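Local coordinates for centrosomal protein of 104 kDa (Homo sapiens, PDB 5LPH) that is required for ciliogenesis and for structural integrity at the ciliary tip, seen here in its tubulin-binding TOG domain built of HEAT repeats, at residues F109-T121 with T159-V173. Numbering follows the deposited sequence.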
ATOM      1  N   PHE A 109     -15.697   0.282   0.297  1.00 41.17           N
ATOM      2  CA  PHE A 109     -14.253   0.010   0.414  1.00 42.08           C
ATOM      3  C   PHE A 109     -13.870  -1.290  -0.297  1.00 43.82           C
ATOM      4  O   PHE A 109     -12.928  -1.305  -1.088  1.00 43.79           O
ATOM      5  CB  PHE A 109     -13.838  -0.023   1.902  1.00 43.41           C
ATOM      6  CG  PHE A 109     -12.470  -0.608   2.166  1.00 44.60           C
ATOM      7  CD1 PHE A 109     -11.316   0.110   1.865  1.00 45.02           C
ATOM      8  CD2 PHE A 109     -12.338  -1.861   2.755  1.00 45.96           C
ATOM      9  CE1 PHE A 109     -10.060  -0.420   2.124  1.00 45.36           C
ATOM     10  CE2 PHE A 109     -11.081  -2.396   3.021  1.00 45.85           C
ATOM     11  CZ  PHE A 109      -9.941  -1.673   2.702  1.00 45.78           C
ATOM     12  N   GLN A 110     -14.636  -2.351  -0.046  1.00 45.29           N
ATOM     13  CA  GLN A 110     -14.404  -3.662  -0.672  1.00 47.28           C
ATOM     14  C   GLN A 110     -14.620  -3.677  -2.191  1.00 45.81           C
ATOM     15  O   GLN A 110     -13.856  -4.314  -2.924  1.00 45.40           O
ATOM     16  CB  GLN A 110     -15.275  -4.736  -0.008  1.00 50.31           C
ATOM     17  CG  GLN A 110     -14.627  -5.352   1.230  1.00 54.69           C
ATOM     18  CD  GLN A 110     -15.610  -5.969   2.215  1.00 58.74           C
ATOM     19  OE1 GLN A 110     -15.365  -5.998   3.430  1.00 60.54           O
ATOM     20  NE2 GLN A 110     -16.729  -6.459   1.703  1.00 60.22           N
ATOM     21  N   ALA A 111     -15.655  -2.979  -2.655  1.00 44.22           N
ATOM     22  CA  ALA A 111     -15.917  -2.844  -4.092  1.00 42.82           C
ATOM     23  C   ALA A 111     -14.792  -2.097  -4.811  1.00 40.57           C
ATOM     24  O   ALA A 111     -14.488  -2.413  -5.954  1.00 40.12           O
ATOM     25  CB  ALA A 111     -17.255  -2.154  -4.339  1.00 42.73           C
ATOM     26  N   SER A 112     -14.181  -1.117  -4.145  1.00 40.26           N
ATOM     27  CA  SER A 112     -13.046  -0.386  -4.722  1.00 41.74           C
ATOM     28  C   SER A 112     -11.812  -1.285  -4.910  1.00 42.43           C
ATOM     29  O   SER A 112     -11.096  -1.140  -5.899  1.00 42.09           O
ATOM     30  CB  SER A 112     -12.685   0.846  -3.885  1.00 42.26           C
ATOM     31  OG  SER A 112     -11.899   0.506  -2.752  1.00 44.01           O
ATOM     32  N   LEU A 113     -11.587  -2.217  -3.981  1.00 43.10           N
ATOM     33  CA  LEU A 113     -10.479  -3.175  -4.098  1.00 45.31           C
ATOM     34  C   LEU A 113     -10.705  -4.176  -5.234  1.00 47.07           C
ATOM     35  O   LEU A 113      -9.780  -4.502  -5.971  1.00 46.06           O
ATOM     36  CB  LEU A 113     -10.236  -3.913  -2.772  1.00 44.82           C
ATOM     37  CG  LEU A 113      -9.879  -3.057  -1.551  1.00 45.25           C
ATOM     38  CD1 LEU A 113      -9.557  -3.940  -0.357  1.00 45.85           C
ATOM     39  CD2 LEU A 113      -8.717  -2.122  -1.835  1.00 46.09           C
ATOM     40  N   LYS A 114     -11.939  -4.646  -5.376  1.00 50.88           N
ATOM     41  CA  LYS A 114     -12.333  -5.517  -6.486  1.00 54.08           C
ATOM     42  C   LYS A 114     -12.103  -4.828  -7.843  1.00 51.86           C
ATOM     43  O   LYS A 114     -11.562  -5.432  -8.768  1.00 52.23           O
ATOM     44  CB  LYS A 114     -13.802  -5.916  -6.317  1.00 60.27           C
ATOM     45  CG  LYS A 114     -14.389  -6.789  -7.412  1.00 67.59           C
ATOM     46  CD  LYS A 114     -15.886  -6.982  -7.196  1.00 73.28           C
ATOM     47  CE  LYS A 114     -16.557  -7.623  -8.404  1.00 75.75           C
ATOM     48  NZ  LYS A 114     -16.187  -9.058  -8.540  1.00 76.61           N
ATOM     49  N   LEU A 115     -12.515  -3.567  -7.945  1.00 48.44           N
ATOM     50  CA  LEU A 115     -12.284  -2.761  -9.146  1.00 48.50           C
ATOM     51  C   LEU A 115     -10.783  -2.571  -9.412  1.00 47.90           C
ATOM     52  O   LEU A 115     -10.329  -2.717 -10.543  1.00 48.06           O
ATOM     53  CB  LEU A 115     -12.975  -1.396  -9.009  1.00 47.96           C
ATOM     54  CG  LEU A 115     -12.803  -0.367 -10.132  1.00 48.48           C
ATOM     55  CD1 LEU A 115     -13.206  -0.944 -11.474  1.00 48.14           C
ATOM     56  CD2 LEU A 115     -13.615   0.887  -9.842  1.00 49.47           C
ATOM     57  N   LEU A 116     -10.028  -2.237  -8.368  1.00 46.91           N
ATOM     58  CA  LEU A 116      -8.587  -2.008  -8.487  1.00 44.88           C
ATOM     59  C   LEU A 116      -7.875  -3.259  -8.975  1.00 45.71           C
ATOM     60  O   LEU A 116      -7.059  -3.185  -9.893  1.00 45.88           O
ATOM     61  CB  LEU A 116      -7.992  -1.556  -7.145  1.00 43.76           C
ATOM     62  CG  LEU A 116      -6.514  -1.146  -7.117  1.00 43.09           C
ATOM     63  CD1 LEU A 116      -6.161  -0.156  -8.218  1.00 41.32           C
ATOM     64  CD2 LEU A 116      -6.159  -0.570  -5.753  1.00 42.98           C
ATOM     65  N   LYS A 117      -8.207  -4.399  -8.375  1.00 46.10           N
ATOM     66  CA  LYS A 117      -7.644  -5.682  -8.789  1.00 48.52           C
ATOM     67  C   LYS A 117      -7.962  -6.013 -10.255  1.00 50.50           C
ATOM     68  O   LYS A 117      -7.089  -6.483 -10.983  1.00 50.74           O
ATOM     69  CB  LYS A 117      -8.106  -6.815  -7.863  1.00 48.86           C
ATOM     70  CG  LYS A 117      -7.665  -8.198  -8.320  1.00 49.49           C
ATOM     71  CD  LYS A 117      -7.746  -9.237  -7.218  1.00 51.61           C
ATOM     72  CE  LYS A 117      -7.431 -10.617  -7.776  1.00 52.51           C
ATOM     73  NZ  LYS A 117      -7.591 -11.685  -6.756  1.00 54.75           N
HETATM   74  N   MSE A 118      -9.193  -5.753 -10.686  1.00 54.18           N
HETATM   75  CA  MSE A 118      -9.596  -6.003 -12.080  0.50 53.90           C
HETATM   76  C   MSE A 118      -8.809  -5.137 -13.035  1.00 53.10           C
HETATM   77  O   MSE A 118      -8.422  -5.591 -14.106  1.00 50.91           O
HETATM   78  CB  MSE A 118     -11.098  -5.775 -12.269  0.50 55.43           C
HETATM   79  CG  MSE A 118     -11.551  -6.003 -13.721  0.50 56.68           C
HETATM   80 SE   MSE A 118     -11.427  -4.294 -14.706  0.50 59.01          SE
HETATM   81  CE  MSE A 118     -13.011  -3.606 -13.780  0.50 58.15           C
ATOM     82  N   ILE A 119      -8.582  -3.873 -12.673  1.00 51.35           N
ATOM     83  CA  ILE A 119      -7.824  -2.944 -13.528  1.00 50.82           C
ATOM     84  C   ILE A 119      -6.374  -3.415 -13.726  1.00 51.45           C
ATOM     85  O   ILE A 119      -5.881  -3.449 -14.854  1.00 50.44           O
ATOM     86  CB  ILE A 119      -7.851  -1.492 -12.980  1.00 49.68           C
ATOM     87  CG1 ILE A 119      -9.258  -0.900 -13.112  1.00 50.93           C
ATOM     88  CG2 ILE A 119      -6.875  -0.595 -13.737  1.00 49.88           C
ATOM     89  CD1 ILE A 119      -9.513   0.295 -12.221  1.00 51.09           C
ATOM     90  N   ILE A 120      -5.701  -3.769 -12.633  1.00 52.07           N
ATOM     91  CA  ILE A 120      -4.298  -4.192 -12.692  1.00 52.56           C
ATOM     92  C   ILE A 120      -4.135  -5.574 -13.347  1.00 53.13           C
ATOM     93  O   ILE A 120      -3.245  -5.755 -14.167  1.00 52.19           O
ATOM     94  CB  ILE A 120      -3.632  -4.171 -11.292  1.00 52.18           C
ATOM     95  CG1 ILE A 120      -3.577  -2.737 -10.749  1.00 51.09           C
ATOM     96  CG2 ILE A 120      -2.222  -4.765 -11.349  1.00 52.42           C
ATOM     97  CD1 ILE A 120      -3.366  -2.646  -9.251  1.00 51.82           C
ATOM     98  N   THR A 121      -4.997  -6.523 -12.983  1.00 54.77           N
ATOM     99  CA  THR A 121      -4.838  -7.947 -13.334  1.00 55.87           C
ATOM    100  C   THR A 121      -5.568  -8.401 -14.607  1.00 57.84           C
ATOM    101  O   THR A 121      -5.209  -9.432 -15.178  1.00 59.70           O
ATOM    102  CB  THR A 121      -5.277  -8.800 -12.098  1.00 54.80           C
ATOM    103  OG1 THR A 121      -4.384  -8.519 -11.017  1.00 56.06           O
ATOM    104  CG2 THR A 121      -5.341 -10.338 -12.303  1.00 55.84           C
ATOM    105  N   THR A 159      -7.907  -6.605   5.997  1.00 38.45           N
ATOM    106  CA  THR A 159      -8.327  -6.582   4.583  1.00 37.45           C
ATOM    107  C   THR A 159      -7.402  -5.695   3.746  1.00 36.10           C
ATOM    108  O   THR A 159      -6.990  -6.080   2.652  1.00 38.61           O
ATOM    109  CB  THR A 159      -9.788  -6.096   4.425  1.00 37.49           C
ATOM    110  OG1 THR A 159     -10.646  -6.909   5.222  1.00 37.06           O
ATOM    111  CG2 THR A 159     -10.253  -6.169   2.970  1.00 37.55           C
ATOM    112  N   ALA A 160      -7.095  -4.510   4.267  1.00 34.69           N
ATOM    113  CA  ALA A 160      -6.194  -3.579   3.602  1.00 34.66           C
ATOM    114  C   ALA A 160      -4.787  -4.169   3.449  1.00 34.70           C
ATOM    115  O   ALA A 160      -4.224  -4.144   2.350  1.00 33.82           O
ATOM    116  CB  ALA A 160      -6.132  -2.265   4.361  1.00 33.76           C
ATOM    117  N   ALA A 161      -4.254  -4.734   4.533  1.00 34.99           N
ATOM    118  CA  ALA A 161      -2.914  -5.329   4.520  1.00 36.97           C
ATOM    119  C   ALA A 161      -2.826  -6.532   3.586  1.00 37.65           C
ATOM    120  O   ALA A 161      -1.885  -6.637   2.795  1.00 40.84           O
ATOM    121  CB  ALA A 161      -2.475  -5.718   5.923  1.00 37.29           C
ATOM    122  N   ASN A 162      -3.802  -7.430   3.659  1.00 37.70           N
ATOM    123  CA  ASN A 162      -3.844  -8.578   2.742  1.00 39.30           C
ATOM    124  C   ASN A 162      -3.886  -8.157   1.265  1.00 39.41           C
ATOM    125  O   ASN A 162      -3.229  -8.790   0.434  1.00 39.45           O
ATOM    126  CB  ASN A 162      -5.028  -9.504   3.057  1.00 40.58           C
ATOM    127  CG  ASN A 162      -4.812 -10.344   4.312  1.00 42.36           C
ATOM    128  OD1 ASN A 162      -3.692 -10.498   4.804  1.00 42.29           O
ATOM    129  ND2 ASN A 162      -5.894 -10.917   4.819  1.00 44.38           N
ATOM    130  N   PHE A 163      -4.633  -7.095   0.939  1.00 38.48           N
ATOM    131  CA  PHE A 163      -4.689  -6.607  -0.447  1.00 39.07           C
ATOM    132  C   PHE A 163      -3.340  -6.062  -0.929  1.00 38.04           C
ATOM    133  O   PHE A 163      -2.967  -6.284  -2.079  1.00 39.70           O
ATOM    134  CB  PHE A 163      -5.771  -5.537  -0.650  1.00 38.90           C
ATOM    135  CG  PHE A 163      -6.006  -5.186  -2.108  1.00 38.84           C
ATOM    136  CD1 PHE A 163      -6.872  -5.939  -2.900  1.00 38.83           C
ATOM    137  CD2 PHE A 163      -5.332  -4.126  -2.700  1.00 39.07           C
ATOM    138  CE1 PHE A 163      -7.069  -5.622  -4.241  1.00 39.50           C
ATOM    139  CE2 PHE A 163      -5.526  -3.805  -4.038  1.00 40.01           C
ATOM    140  CZ  PHE A 163      -6.392  -4.553  -4.816  1.00 39.04           C
ATOM    141  N   ILE A 164      -2.627  -5.350  -0.057  1.00 37.43           N
ATOM    142  CA  ILE A 164      -1.302  -4.802  -0.377  1.00 38.42           C
ATOM    143  C   ILE A 164      -0.314  -5.941  -0.669  1.00 41.10           C
ATOM    144  O   ILE A 164       0.439  -5.892  -1.645  1.00 42.09           O
ATOM    145  CB  ILE A 164      -0.771  -3.892   0.758  1.00 37.48           C
ATOM    146  CG1 ILE A 164      -1.649  -2.641   0.882  1.00 35.95           C
ATOM    147  CG2 ILE A 164       0.682  -3.484   0.503  1.00 37.95           C
ATOM    148  CD1 ILE A 164      -1.349  -1.753   2.074  1.00 35.50           C
ATOM    149  N   GLN A 165      -0.359  -6.969   0.172  1.00 44.62           N
ATOM    150  CA  GLN A 165       0.433  -8.193  -0.003  1.00 47.48           C
ATOM    151  C   GLN A 165       0.084  -8.917  -1.314  1.00 49.41           C
ATOM    152  O   GLN A 165       0.973  -9.359  -2.040  1.00 49.43           O
ATOM    153  CB  GLN A 165       0.240  -9.089   1.218  1.00 49.15           C
ATOM    154  CG  GLN A 165       1.407  -9.966   1.641  1.00 51.58           C
ATOM    155  CD  GLN A 165       1.090 -10.753   2.903  1.00 52.78           C
ATOM    156  OE1 GLN A 165       0.513 -10.215   3.858  1.00 57.20           O
ATOM    157  NE2 GLN A 165       1.470 -12.025   2.923  1.00 54.36           N
ATOM    158  N   GLU A 166      -1.210  -8.984  -1.626  1.00 50.25           N
ATOM    159  CA  GLU A 166      -1.710  -9.565  -2.876  1.00 52.63           C
ATOM    160  C   GLU A 166      -1.182  -8.824  -4.116  1.00 52.92           C
ATOM    161  O   GLU A 166      -0.741  -9.462  -5.075  1.00 55.79           O
ATOM    162  CB  GLU A 166      -3.244  -9.555  -2.871  1.00 55.10           C
ATOM    163  CG  GLU A 166      -3.902 -10.600  -3.752  1.00 57.18           C
ATOM    164  CD  GLU A 166      -5.420 -10.572  -3.661  1.00 59.74           C
ATOM    165  OE1 GLU A 166      -5.966 -10.273  -2.568  1.00 62.90           O
ATOM    166  OE2 GLU A 166      -6.071 -10.854  -4.693  1.00 60.82           O
HETATM  167  N   MSE A 167      -1.220  -7.490  -4.093  1.00 52.89           N
HETATM  168  CA  MSE A 167      -0.727  -6.676  -5.217  1.00 55.28           C
HETATM  169  C   MSE A 167       0.773  -6.745  -5.333  1.00 52.36           C
HETATM  170  O   MSE A 167       1.293  -6.853  -6.441  1.00 52.53           O
HETATM  171  CB  MSE A 167      -1.084  -5.186  -5.135  1.00 59.10           C
HETATM  172  CG  MSE A 167      -2.497  -4.736  -5.451  1.00 64.29           C
HETATM  173 SE   MSE A 167      -2.350  -2.791  -5.826  1.00 74.33          SE
HETATM  174  CE  MSE A 167      -1.788  -2.116  -4.058  1.00 71.42           C
ATOM    175  N   ALA A 168       1.483  -6.696  -4.205  1.00 50.23           N
ATOM    176  CA  ALA A 168       2.949  -6.792  -4.199  1.00 51.10           C
ATOM    177  C   ALA A 168       3.498  -8.052  -4.886  1.00 53.09           C
ATOM    178  O   ALA A 168       4.628  -8.033  -5.394  1.00 54.87           O
ATOM    179  CB  ALA A 168       3.483  -6.697  -2.778  1.00 50.10           C
ATOM    180  N   LEU A 169       2.707  -9.130  -4.888  1.00 55.61           N
ATOM    181  CA  LEU A 169       3.091 -10.404  -5.502  1.00 59.55           C
ATOM    182  C   LEU A 169       2.485 -10.681  -6.899  1.00 61.07           C
ATOM    183  O   LEU A 169       2.883 -11.655  -7.539  1.00 62.16           O
ATOM    184  CB  LEU A 169       2.789 -11.558  -4.524  1.00 59.07           C
ATOM    185  CG  LEU A 169       3.738 -11.607  -3.304  1.00 60.20           C
ATOM    186  CD1 LEU A 169       3.156 -12.168  -2.003  1.00 59.98           C
ATOM    187  CD2 LEU A 169       4.995 -12.363  -3.711  1.00 62.65           C
ATOM    188  N   PHE A 170       1.560  -9.844  -7.381  1.00 64.16           N
ATOM    189  CA  PHE A 170       1.148  -9.891  -8.797  1.00 69.35           C
ATOM    190  C   PHE A 170       2.373  -9.632  -9.675  1.00 71.32           C
ATOM    191  O   PHE A 170       3.125  -8.683  -9.440  1.00 67.50           O
ATOM    192  CB  PHE A 170       0.083  -8.822  -9.153  1.00 72.53           C
ATOM    193  CG  PHE A 170      -1.310  -9.045  -8.540  1.00 76.10           C
ATOM    194  CD1 PHE A 170      -1.814 -10.305  -8.135  1.00 77.27           C
ATOM    195  CD2 PHE A 170      -2.148  -7.940  -8.391  1.00 76.13           C
ATOM    196  CE1 PHE A 170      -3.098 -10.413  -7.583  1.00 76.96           C
ATOM    197  CE2 PHE A 170      -3.417  -8.047  -7.839  1.00 74.98           C
ATOM    198  CZ  PHE A 170      -3.895  -9.284  -7.439  1.00 76.42           C
ATOM    199  N   LYS A 171       2.543 -10.464 -10.698  1.00 76.51           N
ATOM    200  CA  LYS A 171       3.763 -10.497 -11.523  1.00 82.08           C
ATOM    201  C   LYS A 171       4.169  -9.113 -12.057  1.00 80.74           C
ATOM    202  O   LYS A 171       5.319  -8.672 -11.883  1.00 78.75           O
ATOM    203  CB  LYS A 171       3.568 -11.508 -12.676  1.00 86.06           C
ATOM    204  CG  LYS A 171       3.375 -12.950 -12.209  1.00 91.85           C
ATOM    205  CD  LYS A 171       3.338 -13.930 -13.370  1.00 95.09           C
ATOM    206  CE  LYS A 171       3.198 -15.362 -12.871  1.00 96.17           C
ATOM    207  NZ  LYS A 171       3.177 -16.343 -13.990  1.00 95.92           N
ATOM    208  N   GLU A 172       3.201  -8.409 -12.634  1.00 80.11           N
ATOM    209  CA  GLU A 172       3.447  -7.101 -13.249  1.00 79.02           C
ATOM    210  C   GLU A 172       3.853  -6.030 -12.230  1.00 72.66           C
ATOM    211  O   GLU A 172       4.690  -5.175 -12.525  1.00 74.49           O
ATOM    212  CB  GLU A 172       2.218  -6.607 -14.021  1.00 84.81           C
ATOM    213  CG  GLU A 172       1.642  -7.547 -15.059  1.00 89.75           C
ATOM    214  CD  GLU A 172       0.485  -8.405 -14.549  1.00 92.64           C
ATOM    215  OE1 GLU A 172       0.483  -8.793 -13.357  1.00 93.74           O
ATOM    216  OE2 GLU A 172      -0.428  -8.694 -15.349  1.00 96.80           O
ATOM    217  N   VAL A 173       3.265  -6.084 -11.038  1.00 64.63           N
ATOM    218  CA  VAL A 173       3.556  -5.112  -9.978  1.00 60.15           C
ATOM    219  C   VAL A 173       4.869  -5.431  -9.260  1.00 58.64           C
ATOM    220  O   VAL A 173       5.627  -4.513  -8.925  1.00 54.98           O
ATOM    221  CB  VAL A 173       2.392  -5.035  -8.963  1.00 57.77           C
ATOM    222  CG1 VAL A 173       2.733  -4.122  -7.787  1.00 55.90           C
ATOM    223  CG2 VAL A 173       1.131  -4.555  -9.666  1.00 57.98           C
TER
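Leu113 and Phe163 lie level where helices 109-121 and 159-169 run side by side. Their axes point the same way within 3° and come no closer than 11.7 Å, a wide spacing that large side chains bridge. Phe163 spans most of it: with CG anti to the backbone N (chi1 -170°), its ring reaches up to the opposite backbone. Leu113 CD2 sits over the centre of one face, a CH-pi contact 4.1 Å from the ring centroid, while Lys117 CB meets the ring edge and Leu116 CD2 packs 3.7 Å from Phe163 CE2. Toward the N-terminal ends, Thr159 CG2 fills in between Phe109 CE2 and Leu113 CD1.

At the more open border, the extended Lys117 chain carries NZ to within 2.7 Å of Glu166 OE2, a salt bridge in which NZ meets the oxygen nearly along its C-O axis. On the way its CE passes 3.8 Å from Phe170 CZ. With an alanine in place of Lys117, the Glu166 carboxylate is likely to lose its cationic mate, and Phe170 the methylenes packed beside its CZ. Phe170, at the N-cap position of the short helix that follows, has Glu166 O above one face and Thr121 OG1 over the other, the hydroxyl oxygen 3.4 Å from Phe170 CE2. Deeper in, Ile120 splits its branches: CD1 touches Met167 SE (selenomethionine) at 3.6 Å, and CG2 meets Val173 CG2 at 3.8 Å.

Helices 106-126 and 154-169 run parallel as neighbours in one layer of the alpha-solenoid, as expected for HEAT repeats; residues 159-173 lie in HEAT repeat 1. Helix 131-147, between them in the chain, packs against both, through Thr141 on Leu116 and Leu145 on Phe163; helices 60-76 and 83-100 cover other sides of 109-121, and helix 193-210 continues the row beyond Gln165 and Ala168.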